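Local coordinates for protein arylamine n-acetyltransferase (PDB 1W5R) that catalyses, in its natural form, the transfer of an acetyl group from acetyl-coenzyme A to arylamine substrates, at residues Y72-N77 with V194-V199; G96-M101 with A110-V115; G125-D130 with P141-A146; H162-T167 with T181-P186. The protein carries 1 engineered substitution. All blocks are in the same frame, centred on the assembly; numbering follows the deposited sequence.

Contact 1: Y72-N77 with V194-V199; sequences YQYEHN and VGSWYV. Engineered in segment 72-77: Gln73 (natural residue Cys).
The phenol ring of Tyr74 lies against Ser196, which covers one of its faces: Ser196 CB stands 3.9 Å from the Tyr74 ring centroid and 22° off the ring normal, a CH-pi contact displaced toward the rim. Beyond the ring, Tyr74 OH reaches the backbone of Gly195, coming within 3.5 Å of Gly195 C, a position accessible because Gly195 has no side chain. Tyr72 comes to the same serine from another direction. Its CG is held between the backbone N and the carbonyl carbon (chi1 74°), which sends the ring across to helix 189-201, where Tyr72 OH donates a hydrogen bond of 2.8 Å to Ser196 OG. That oxygen sits near the plane of the Tyr72 ring, at its edge, and is also hydrogen-bonded to Val52 O. Val199 parts its two methyls between the tyrosines: Val199 CG1 is 3.6 Å from Tyr72 CE1, and Val199 CG2 is 3.9 Å from Tyr74 CE1, at the edge of that ring. Gln73, an engineered residue in place of the natural cysteine, brushes Val199 CG1 with NE2, whose hydrogen-bond partner is Thr112 O. Tyr72 is the N-cap of helix 73-87, and its backbone N donates to Glu75 OE2 at 2.7 Å; Glu75 OE1 forms a salt bridge with Lys63. The axes of 73-77 and 194-199 come within 10.8 Å, running 138° apart. Chemically, this is a largely apolar, buried interface with one polar relay, Tyr72 OH to Ser196 OG to Val52 O, which gives each hydroxyl of the buried Tyr72 and Ser196 a bonding partner.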
# COMPACT_ATOMS: atom_id res chain seq x y z
N TYR A 72 9.30 -23.11 2.86
CA TYR A 72 9.06 -22.96 1.43
C TYR A 72 8.33 -24.18 0.86
O TYR A 72 7.77 -24.97 1.63
CB TYR A 72 10.32 -22.48 0.68
CG TYR A 72 11.46 -23.47 0.46
CD1 TYR A 72 12.58 -23.05 -0.26
CD2 TYR A 72 11.40 -24.80 0.88
CE1 TYR A 72 13.64 -23.91 -0.52
CE2 TYR A 72 12.46 -25.68 0.60
CZ TYR A 72 13.58 -25.22 -0.11
OH TYR A 72 14.63 -26.04 -0.44
N GLN A 73 8.29 -24.33 -0.46
CA GLN A 73 7.36 -25.28 -1.09
C GLN A 73 7.45 -26.70 -0.54
O GLN A 73 6.42 -27.34 -0.27
CB GLN A 73 7.54 -25.27 -2.62
CG GLN A 73 8.94 -25.45 -3.17
CD GLN A 73 9.72 -24.14 -3.32
OE1 GLN A 73 9.44 -23.15 -2.64
NE2 GLN A 73 10.69 -24.13 -4.22
N TYR A 74 8.67 -27.21 -0.39
CA TYR A 74 8.84 -28.60 0.08
C TYR A 74 8.41 -28.80 1.53
O TYR A 74 7.95 -29.89 1.94
CB TYR A 74 10.28 -29.04 -0.06
CG TYR A 74 10.79 -29.10 -1.47
CD1 TYR A 74 11.56 -28.06 -2.00
CD2 TYR A 74 10.50 -30.20 -2.29
CE1 TYR A 74 12.04 -28.12 -3.32
CE2 TYR A 74 10.98 -30.27 -3.60
CZ TYR A 74 11.74 -29.22 -4.12
OH TYR A 74 12.25 -29.27 -5.39
N GLU A 75 8.57 -27.74 2.31
CA GLU A 75 8.22 -27.80 3.73
C GLU A 75 6.71 -27.73 3.90
O GLU A 75 6.12 -28.49 4.66
CB GLU A 75 8.93 -26.68 4.50
CG GLU A 75 10.44 -26.88 4.52
CD GLU A 75 11.19 -25.65 4.97
OE1 GLU A 75 11.87 -25.73 6.02
OE2 GLU A 75 11.13 -24.61 4.26
N HIS A 76 6.08 -26.80 3.18
CA HIS A 76 4.62 -26.64 3.24
C HIS A 76 3.86 -27.86 2.79
O HIS A 76 3.04 -28.40 3.53
CB HIS A 76 4.20 -25.46 2.38
CG HIS A 76 4.25 -24.16 3.12
ND1 HIS A 76 3.29 -23.79 4.03
CD2 HIS A 76 5.18 -23.17 3.11
CE1 HIS A 76 3.60 -22.61 4.54
NE2 HIS A 76 4.75 -22.22 4.01
N ASN A 77 4.13 -28.28 1.57
CA ASN A 77 3.39 -29.41 1.02
C ASN A 77 3.83 -30.72 1.63
O ASN A 77 3.03 -31.65 1.72
CB ASN A 77 3.43 -29.39 -0.50
CG ASN A 77 2.56 -28.28 -1.07
OD1 ASN A 77 1.50 -27.99 -0.51
ND2 ASN A 77 3.01 -27.64 -2.14
N VAL A 194 16.39 -34.28 -2.77
CA VAL A 194 17.46 -33.87 -3.71
C VAL A 194 17.08 -32.51 -4.35
O VAL A 194 17.90 -31.61 -4.47
CB VAL A 194 17.69 -34.97 -4.78
CG1 VAL A 194 18.57 -34.48 -5.92
CG2 VAL A 194 18.29 -36.23 -4.13
N GLY A 195 15.82 -32.37 -4.73
CA GLY A 195 15.33 -31.09 -5.25
C GLY A 195 15.47 -30.00 -4.21
O GLY A 195 15.96 -28.90 -4.51
N SER A 196 15.06 -30.30 -2.98
CA SER A 196 15.13 -29.29 -1.93
C SER A 196 16.58 -28.90 -1.61
O SER A 196 16.87 -27.73 -1.30
CB SER A 196 14.43 -29.76 -0.66
OG SER A 196 14.35 -28.68 0.28
N TRP A 197 17.49 -29.87 -1.65
CA TRP A 197 18.90 -29.55 -1.51
C TRP A 197 19.33 -28.51 -2.55
O TRP A 197 19.99 -27.51 -2.21
CB TRP A 197 19.76 -30.82 -1.62
CG TRP A 197 21.22 -30.53 -1.44
CD1 TRP A 197 22.18 -30.41 -2.42
CD2 TRP A 197 21.88 -30.24 -0.20
NE1 TRP A 197 23.40 -30.10 -1.85
CE2 TRP A 197 23.24 -29.99 -0.49
CE3 TRP A 197 21.45 -30.21 1.13
CZ2 TRP A 197 24.17 -29.67 0.51
CZ3 TRP A 197 22.39 -29.90 2.12
CH2 TRP A 197 23.72 -29.62 1.80
N TYR A 198 18.98 -28.74 -3.81
CA TYR A 198 19.30 -27.82 -4.90
C TYR A 198 18.74 -26.41 -4.66
O TYR A 198 19.45 -25.41 -4.72
CB TYR A 198 18.75 -28.38 -6.22
CG TYR A 198 19.14 -27.61 -7.47
CD1 TYR A 198 20.42 -27.73 -8.02
CD2 TYR A 198 18.22 -26.78 -8.11
CE1 TYR A 198 20.78 -27.05 -9.17
CE2 TYR A 198 18.57 -26.09 -9.28
CZ TYR A 198 19.85 -26.22 -9.79
OH TYR A 198 20.20 -25.54 -10.94
N VAL A 199 17.44 -26.36 -4.35
CA VAL A 199 16.76 -25.07 -4.24
C VAL A 199 17.30 -24.27 -3.04
O VAL A 199 17.35 -23.03 -3.07
CB VAL A 199 15.23 -25.26 -4.10
CG1 VAL A 199 14.53 -23.91 -4.02
CG2 VAL A 199 14.67 -26.00 -5.31

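Contact 2: G96-M101 with A110-V115; sequences GRVVWM and AQTHNV
Gly96 meets both Thr112 and His113 through its backbone. Gly96 N donates to His113 O at 3.0 Å, and His113 N returns a bond of the same length to Gly96 O. Thr112 N also approaches Gly96 O, but at an N-H...O angle of 130° this second bond is weak. Next along the strand, Arg97 extends across Gln111, and Gln111 CG sits 3.6 Å above the guanidinium plane, over its centre. The guanidinium and amide planes are 68° apart, so the two flat groups do not stack. Their polar ends have other partners: Arg97 NH1 bonds to Pro109 O, and Gln111 OE1 to Ser95 OG. At Val98 the direct pairing has ended and a water takes over. It accepts from Val98 N at 2.9 Å, donates to Ala110 O at 2.7 Å, and also hydrogen-bonds Thr112 OG1, which a chi1 of 66° tucks in over the threonine's own backbone. The same hydroxyl oxygen lies 3.6 Å from Val98 CG2, the two side chains crossing at about a right angle, while Val98 CG2 also approaches His113 CB. The His113 ring continues to Asp130 OD2 through NE2 and meets Tyr180 edge-to-face. Two residues, Thr112 and His113, facing the single Gly96 make this a classic beta bulge between antiparallel strands 90-98 and 111-119. The bulge includes His113, which with Asp130 and the position of Gln73 is consistent with the catalytic triad of arylamine N-acetyltransferases.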
# COMPACT_ATOMS: atom_id res chain seq x y z
N GLY A 96 7.37 -30.60 -9.75
CA GLY A 96 7.15 -29.75 -10.90
C GLY A 96 8.25 -28.74 -11.16
O GLY A 96 9.19 -28.59 -10.36
N ARG A 97 8.12 -28.04 -12.28
CA ARG A 97 9.10 -27.07 -12.76
C ARG A 97 8.39 -25.72 -12.81
O ARG A 97 7.27 -25.63 -13.34
CB ARG A 97 9.55 -27.43 -14.18
CG ARG A 97 10.08 -28.86 -14.33
CD ARG A 97 10.52 -29.13 -15.76
NE ARG A 97 10.79 -30.55 -15.96
CZ ARG A 97 11.96 -31.13 -15.70
NH1 ARG A 97 12.99 -30.42 -15.26
NH2 ARG A 97 12.10 -32.43 -15.91
N VAL A 98 9.02 -24.68 -12.27
CA VAL A 98 8.37 -23.37 -12.21
C VAL A 98 8.62 -22.60 -13.49
O VAL A 98 9.75 -22.37 -13.90
CB VAL A 98 8.83 -22.57 -10.94
CG1 VAL A 98 8.20 -21.15 -10.91
CG2 VAL A 98 8.49 -23.34 -9.68
N VAL A 99 7.52 -22.18 -14.13
CA VAL A 99 7.62 -21.46 -15.40
C VAL A 99 7.13 -20.02 -15.26
O VAL A 99 7.02 -19.30 -16.26
CB VAL A 99 6.83 -22.19 -16.52
CG1 VAL A 99 7.38 -23.59 -16.76
CG2 VAL A 99 5.33 -22.24 -16.20
N TRP A 100 6.85 -19.61 -14.03
CA TRP A 100 6.27 -18.30 -13.79
C TRP A 100 7.12 -17.16 -14.36
O TRP A 100 8.30 -17.03 -14.03
CB TRP A 100 5.98 -18.10 -12.30
CG TRP A 100 4.91 -17.07 -12.08
CD1 TRP A 100 4.03 -16.60 -13.01
CD2 TRP A 100 4.59 -16.42 -10.85
NE1 TRP A 100 3.18 -15.68 -12.44
CE2 TRP A 100 3.51 -15.55 -11.12
CE3 TRP A 100 5.11 -16.47 -9.55
CZ2 TRP A 100 2.94 -14.74 -10.14
CZ3 TRP A 100 4.54 -15.67 -8.57
CH2 TRP A 100 3.46 -14.81 -8.87
N MET A 101 6.51 -16.37 -15.24
CA MET A 101 7.14 -15.20 -15.88
C MET A 101 8.36 -15.54 -16.74
O MET A 101 9.13 -14.65 -17.11
CB MET A 101 7.50 -14.13 -14.85
CG MET A 101 6.30 -13.54 -14.11
SD MET A 101 5.09 -12.81 -15.24
CE MET A 101 5.98 -11.36 -15.82
N ALA A 110 14.64 -26.48 -13.78
CA ALA A 110 14.79 -27.61 -12.86
C ALA A 110 13.47 -27.96 -12.18
O ALA A 110 12.56 -27.12 -12.11
CB ALA A 110 15.85 -27.28 -11.81
N GLN A 111 13.38 -29.20 -11.68
CA GLN A 111 12.28 -29.59 -10.83
C GLN A 111 12.55 -28.98 -9.46
O GLN A 111 13.43 -29.44 -8.72
CB GLN A 111 12.15 -31.11 -10.73
CG GLN A 111 11.74 -31.79 -12.03
CD GLN A 111 11.71 -33.28 -11.86
OE1 GLN A 111 11.01 -33.80 -10.98
NE2 GLN A 111 12.48 -33.98 -12.69
N THR A 112 11.81 -27.91 -9.14
CA THR A 112 12.03 -27.19 -7.88
C THR A 112 10.75 -27.04 -7.06
O THR A 112 10.75 -26.39 -6.01
CB THR A 112 12.57 -25.78 -8.13
OG1 THR A 112 11.57 -25.01 -8.80
CG2 THR A 112 13.86 -25.80 -8.94
N HIS A 113 9.66 -27.63 -7.54
CA HIS A 113 8.39 -27.52 -6.83
C HIS A 113 7.88 -28.90 -6.42
O HIS A 113 8.27 -29.93 -7.00
CB HIS A 113 7.35 -26.78 -7.68
CG HIS A 113 6.16 -26.29 -6.91
ND1 HIS A 113 6.21 -25.95 -5.58
CD2 HIS A 113 4.89 -26.04 -7.31
CE1 HIS A 113 5.02 -25.54 -5.18
NE2 HIS A 113 4.20 -25.59 -6.21
N ASN A 114 7.01 -28.91 -5.42
CA ASN A 114 6.43 -30.13 -4.86
C ASN A 114 4.98 -29.77 -4.55
O ASN A 114 4.72 -28.75 -3.91
CB ASN A 114 7.21 -30.51 -3.59
CG ASN A 114 6.56 -31.61 -2.73
OD1 ASN A 114 6.68 -31.56 -1.51
ND2 ASN A 114 5.91 -32.59 -3.35
N VAL A 115 4.05 -30.59 -5.07
CA VAL A 115 2.62 -30.39 -4.84
C VAL A 115 1.98 -31.73 -4.46
O VAL A 115 2.66 -32.77 -4.50
CB VAL A 115 1.88 -29.75 -6.05
CG1 VAL A 115 2.49 -28.40 -6.38
CG2 VAL A 115 1.89 -30.67 -7.29
O HOH W 1 11.78 -24.63 -11.46

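Contact 3: G125-D130 with P141-A146; sequences GRYLVD and PIRLEA
Leu128 and Ile142 form an antiparallel hydrogen-bonded pair, each N-H bonding the other's carbonyl: Leu128 N donates to Ile142 O at 2.8 Å, with a bent N-H...O angle of 133°, and Ile142 N donates to Leu128 O at 3.1 Å. Two residues along, past the Tyr127-Arg143 pair, Leu144 N gives a straighter bond to Arg126 O, 2.9 Å long at 168°. On the face shared by Leu128 and Ile142, Leu128 CB packs 4.0 Å from Ile142 CG1. Separately, Leu144 CD2 comes to 4.1 Å from Leu128 CB. Val129 and Pro141 lie side by side and point the same way, Val129 CG2 being 3.9 Å from Pro141 CB. Tyr127 touches the aliphatic part of Arg143, with Tyr127 CE2 to Arg143 CG at 3.7 Å and the ring and guanidinium planes nearly perpendicular.

Glu145 holds that guanidinium side-on: Glu145 OE2 takes both Arg143 NE, at 2.8 Å, and Arg143 NH2, a salt bridge lying close to the guanidinium plane. Leu144, centre of an inverse gamma turn, bends the chain here, and a water accepts from Arg126 N. Further out, Leu159 of strand 157-162 packs on Leu128, Ile142 and Leu144, whereas Leu28 and His29 of helix 25-38 touch Pro141. Altogether the arrangement is a short antiparallel beta pairing, in which strand 142-143 forms an outer edge of the large sheet next to strand 127-129.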
# COMPACT_ATOMS: atom_id res chain seq x y z
N GLY A 125 -12.23 -39.12 -8.19
CA GLY A 125 -11.02 -38.60 -8.82
C GLY A 125 -10.04 -38.05 -7.80
O GLY A 125 -10.07 -38.42 -6.62
N ARG A 126 -9.16 -37.16 -8.25
CA ARG A 126 -8.13 -36.60 -7.38
C ARG A 126 -8.15 -35.08 -7.42
O ARG A 126 -8.69 -34.48 -8.35
CB ARG A 126 -6.74 -37.11 -7.78
CG ARG A 126 -6.64 -38.63 -7.80
CD ARG A 126 -5.20 -39.09 -7.92
NE ARG A 126 -4.47 -38.96 -6.65
CZ ARG A 126 -4.43 -39.89 -5.70
NH1 ARG A 126 -5.08 -41.04 -5.84
NH2 ARG A 126 -3.74 -39.67 -4.58
N TYR A 127 -7.56 -34.48 -6.38
CA TYR A 127 -7.47 -33.03 -6.25
C TYR A 127 -6.03 -32.58 -6.19
O TYR A 127 -5.21 -33.19 -5.50
CB TYR A 127 -8.21 -32.57 -5.00
CG TYR A 127 -9.69 -32.78 -5.14
CD1 TYR A 127 -10.26 -34.03 -4.85
CD2 TYR A 127 -10.51 -31.76 -5.60
CE1 TYR A 127 -11.65 -34.23 -5.01
CE2 TYR A 127 -11.87 -31.94 -5.75
CZ TYR A 127 -12.43 -33.16 -5.46
OH TYR A 127 -13.79 -33.31 -5.63
N LEU A 128 -5.73 -31.50 -6.91
CA LEU A 128 -4.46 -30.80 -6.74
C LEU A 128 -4.53 -29.93 -5.49
O LEU A 128 -5.47 -29.15 -5.31
CB LEU A 128 -4.14 -29.94 -7.96
CG LEU A 128 -2.85 -29.12 -7.86
CD1 LEU A 128 -1.62 -30.01 -7.70
CD2 LEU A 128 -2.74 -28.20 -9.06
N VAL A 129 -3.54 -30.09 -4.62
CA VAL A 129 -3.45 -29.29 -3.40
C VAL A 129 -2.04 -28.71 -3.36
O VAL A 129 -1.06 -29.43 -3.52
CB VAL A 129 -3.74 -30.14 -2.14
CG1 VAL A 129 -3.51 -29.32 -0.89
CG2 VAL A 129 -5.19 -30.65 -2.19
N ASP A 130 -1.96 -27.39 -3.19
CA ASP A 130 -0.65 -26.74 -3.17
C ASP A 130 -0.75 -25.53 -2.28
O ASP A 130 -1.35 -24.53 -2.65
CB ASP A 130 -0.25 -26.34 -4.60
CG ASP A 130 1.07 -25.58 -4.66
OD1 ASP A 130 1.81 -25.52 -3.65
OD2 ASP A 130 1.39 -25.06 -5.77
N PRO A 141 -8.39 -26.53 -2.78
CA PRO A 141 -8.08 -27.68 -3.61
C PRO A 141 -8.85 -27.54 -4.92
O PRO A 141 -9.96 -26.98 -4.92
CB PRO A 141 -8.64 -28.86 -2.80
CG PRO A 141 -9.72 -28.29 -1.97
CD PRO A 141 -9.29 -26.87 -1.66
N ILE A 142 -8.28 -28.00 -6.03
CA ILE A 142 -9.01 -28.01 -7.30
C ILE A 142 -8.98 -29.41 -7.86
O ILE A 142 -8.14 -30.22 -7.47
CB ILE A 142 -8.49 -26.97 -8.34
CG1 ILE A 142 -7.07 -27.32 -8.83
CG2 ILE A 142 -8.56 -25.55 -7.77
CD1 ILE A 142 -6.57 -26.45 -9.97
N ARG A 143 -9.91 -29.72 -8.76
CA ARG A 143 -9.92 -31.05 -9.37
C ARG A 143 -8.69 -31.20 -10.25
O ARG A 143 -8.38 -30.33 -11.05
CB ARG A 143 -11.20 -31.29 -10.17
CG ARG A 143 -12.48 -31.18 -9.35
CD ARG A 143 -13.69 -31.72 -10.09
NE ARG A 143 -13.74 -31.23 -11.47
CZ ARG A 143 -14.16 -30.01 -11.82
NH1 ARG A 143 -14.57 -29.15 -10.90
NH2 ARG A 143 -14.16 -29.65 -13.10
N LEU A 144 -7.96 -32.29 -10.10
CA LEU A 144 -6.79 -32.55 -10.94
C LEU A 144 -7.34 -33.11 -12.26
O LEU A 144 -7.38 -34.31 -12.52
CB LEU A 144 -5.81 -33.51 -10.23
CG LEU A 144 -4.39 -33.63 -10.81
CD1 LEU A 144 -4.13 -32.51 -11.82
CD2 LEU A 144 -3.35 -33.57 -9.70
N GLU A 145 -7.79 -32.18 -13.05
CA GLU A 145 -8.48 -32.43 -14.29
C GLU A 145 -8.14 -31.32 -15.27
O GLU A 145 -8.40 -30.14 -14.99
CB GLU A 145 -9.98 -32.52 -14.02
CG GLU A 145 -10.85 -32.83 -15.22
CD GLU A 145 -12.32 -32.43 -15.03
OE1 GLU A 145 -13.03 -32.34 -16.05
OE2 GLU A 145 -12.73 -32.23 -13.87
N ALA A 146 -7.55 -31.68 -16.40
CA ALA A 146 -7.20 -30.68 -17.39
C ALA A 146 -8.41 -30.21 -18.17
O ALA A 146 -9.29 -31.00 -18.52
CB ALA A 146 -6.13 -31.22 -18.34
O HOH W 2 -9.05 -36.61 -11.07

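Contact 4: H162-T167 with T181-P186; sequences HGDDHT and TFTTEP
Phe182 presents the face of its ring to His166. At its root, Phe182 CB packs against Gly96 CA of the adjoining strand, and a chi1 of 66°, with CG flanked by both the amide nitrogen and the carbonyl carbon of Phe182, turns the ring back over His166 CB. Of the ring carbons, Phe182 CD2 looks toward His166 O, Phe182 CE1 is 4.0 Å and Phe182 CE2 3.7 Å from His166 CB, and the tip, Phe182 CZ, is 3.6 Å from the same carbon. His166 CB therefore makes a CH-pi contact over the ring, 18° off its normal; the two aromatic planes are near parallel, but the rings are slid apart and barely overlap. The backbones beneath are locked together: His166 N to Phe182 O and Phe182 N to His166 O are each 2.8 Å long. Toward the turn, the carboxylate of Asp164 receives Thr184 twice, Thr184 OG1 at Asp164 OD1 (2.7 Å) and Thr184 N at Asp164 OD2 (2.9 Å), both on the syn side. This pair of bonds fixes the carboxylate rotation and ties the type II' turn His162-Asp165 to the segment leaving the sheet. On the face opposite His166 and Phe182, Thr181 CG2 lies 3.4 Å from Thr167 OG1. The Thr183 and Asp165 side chains lie side by side, Thr183 CG2 facing Asp165 OD1. The paired strands 165-172 and 175-182 form a beta hairpin; strand 157-162 borders it through Thr160 and Leu159, strand 90-98 through Arg97 and Leu94, and Leu144 of the neighbouring loop packs on Phe182 and His166.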
# COMPACT_ATOMS: atom_id res chain seq x y z
N HIS A 162 -0.42 -31.53 -21.85
CA HIS A 162 0.06 -32.18 -23.06
C HIS A 162 0.59 -33.51 -22.56
O HIS A 162 1.61 -33.54 -21.86
CB HIS A 162 1.20 -31.37 -23.66
CG HIS A 162 0.75 -30.17 -24.43
ND1 HIS A 162 1.61 -29.42 -25.20
CD2 HIS A 162 -0.47 -29.60 -24.56
CE1 HIS A 162 0.94 -28.44 -25.78
NE2 HIS A 162 -0.33 -28.52 -25.41
N GLY A 163 -0.09 -34.61 -22.89
CA GLY A 163 0.24 -35.92 -22.33
C GLY A 163 0.12 -35.84 -20.81
O GLY A 163 -0.88 -35.35 -20.30
N ASP A 164 1.14 -36.30 -20.09
CA ASP A 164 1.11 -36.19 -18.62
C ASP A 164 1.73 -34.89 -18.09
O ASP A 164 1.75 -34.68 -16.88
CB ASP A 164 1.73 -37.42 -17.93
CG ASP A 164 1.39 -37.48 -16.44
OD1 ASP A 164 0.21 -37.29 -16.07
OD2 ASP A 164 2.31 -37.72 -15.64
N ASP A 165 2.23 -34.03 -18.98
CA ASP A 165 2.75 -32.72 -18.56
C ASP A 165 1.62 -31.72 -18.35
O ASP A 165 1.08 -31.17 -19.31
CB ASP A 165 3.75 -32.17 -19.58
CG ASP A 165 5.19 -32.46 -19.20
OD1 ASP A 165 5.49 -33.58 -18.74
OD2 ASP A 165 6.03 -31.55 -19.38
N HIS A 166 1.27 -31.50 -17.09
CA HIS A 166 0.22 -30.55 -16.74
C HIS A 166 0.83 -29.18 -16.50
O HIS A 166 1.98 -29.07 -16.05
CB HIS A 166 -0.51 -30.98 -15.47
CG HIS A 166 -1.20 -32.30 -15.58
ND1 HIS A 166 -2.57 -32.43 -15.50
CD2 HIS A 166 -0.71 -33.55 -15.75
CE1 HIS A 166 -2.89 -33.71 -15.62
NE2 HIS A 166 -1.78 -34.40 -15.77
N THR A 167 0.07 -28.15 -16.82
CA THR A 167 0.42 -26.79 -16.45
C THR A 167 -0.69 -26.20 -15.60
O THR A 167 -1.84 -26.24 -15.99
CB THR A 167 0.62 -25.89 -17.69
OG1 THR A 167 1.69 -26.41 -18.49
CG2 THR A 167 0.94 -24.47 -17.29
N THR A 181 4.69 -26.40 -14.27
CA THR A 181 4.31 -27.62 -14.93
C THR A 181 4.64 -28.79 -14.00
O THR A 181 5.53 -28.68 -13.17
CB THR A 181 5.06 -27.79 -16.26
OG1 THR A 181 6.46 -27.96 -16.02
CG2 THR A 181 4.84 -26.59 -17.18
N PHE A 182 3.92 -29.89 -14.13
CA PHE A 182 4.18 -31.06 -13.31
C PHE A 182 3.64 -32.31 -13.98
O PHE A 182 2.72 -32.23 -14.80
CB PHE A 182 3.56 -30.90 -11.91
CG PHE A 182 2.05 -30.85 -11.90
CD1 PHE A 182 1.30 -32.00 -11.65
CD2 PHE A 182 1.37 -29.65 -12.11
CE1 PHE A 182 -0.10 -31.96 -11.62
CE2 PHE A 182 -0.03 -29.61 -12.08
CZ PHE A 182 -0.76 -30.76 -11.84
N THR A 183 4.20 -33.46 -13.63
CA THR A 183 3.61 -34.73 -14.03
C THR A 183 2.93 -35.39 -12.83
O THR A 183 3.15 -34.99 -11.67
CB THR A 183 4.65 -35.72 -14.64
OG1 THR A 183 5.44 -36.30 -13.59
CG2 THR A 183 5.54 -35.02 -15.67
N THR A 184 2.11 -36.40 -13.09
CA THR A 184 1.42 -37.07 -12.01
C THR A 184 2.15 -38.33 -11.52
O THR A 184 1.56 -39.13 -10.81
CB THR A 184 -0.05 -37.41 -12.38
OG1 THR A 184 -0.07 -38.27 -13.53
CG2 THR A 184 -0.83 -36.13 -12.67
N GLU A 185 3.43 -38.47 -11.86
CA GLU A 185 4.24 -39.58 -11.34
C GLU A 185 4.54 -39.35 -9.85
O GLU A 185 5.18 -38.36 -9.49
CB GLU A 185 5.55 -39.70 -12.11
CG GLU A 185 6.44 -40.85 -11.64
CD GLU A 185 7.82 -40.86 -12.29
OE1 GLU A 185 8.04 -40.10 -13.27
OE2 GLU A 185 8.69 -41.63 -11.82
N PRO A 186 4.07 -40.26 -8.96
CA PRO A 186 4.37 -40.08 -7.55
C PRO A 186 5.87 -40.14 -7.27
O PRO A 186 6.59 -40.99 -7.83
CB PRO A 186 3.66 -41.28 -6.89
CG PRO A 186 2.56 -41.62 -7.86
CD PRO A 186 3.21 -41.44 -9.20

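Overall arrangement
Contacts 2, 3 and 4 follow one another along the chain and all belong to the same antiparallel sheet, while contact 1 brackets them with helices 73-87 and 189-201. The centres of contacts 1 and 2, and of contacts 2 and 4, lie about 11 Å apart; those of 3 and 4 about 12 Å, and those of 1 and 3 about 21 Å. Contact 1 meets contact 2 where Gln73 adjoins His113, and contact 2 meets contact 3 where His113 bonds Asp130. The position of Gln73 (naturally cysteine), His113 and Asp130 thus line up as expected for the family's Cys-His-Asp triad, spanning the start of helix 73-87, strand 111-119 and the loop after strand 127-129.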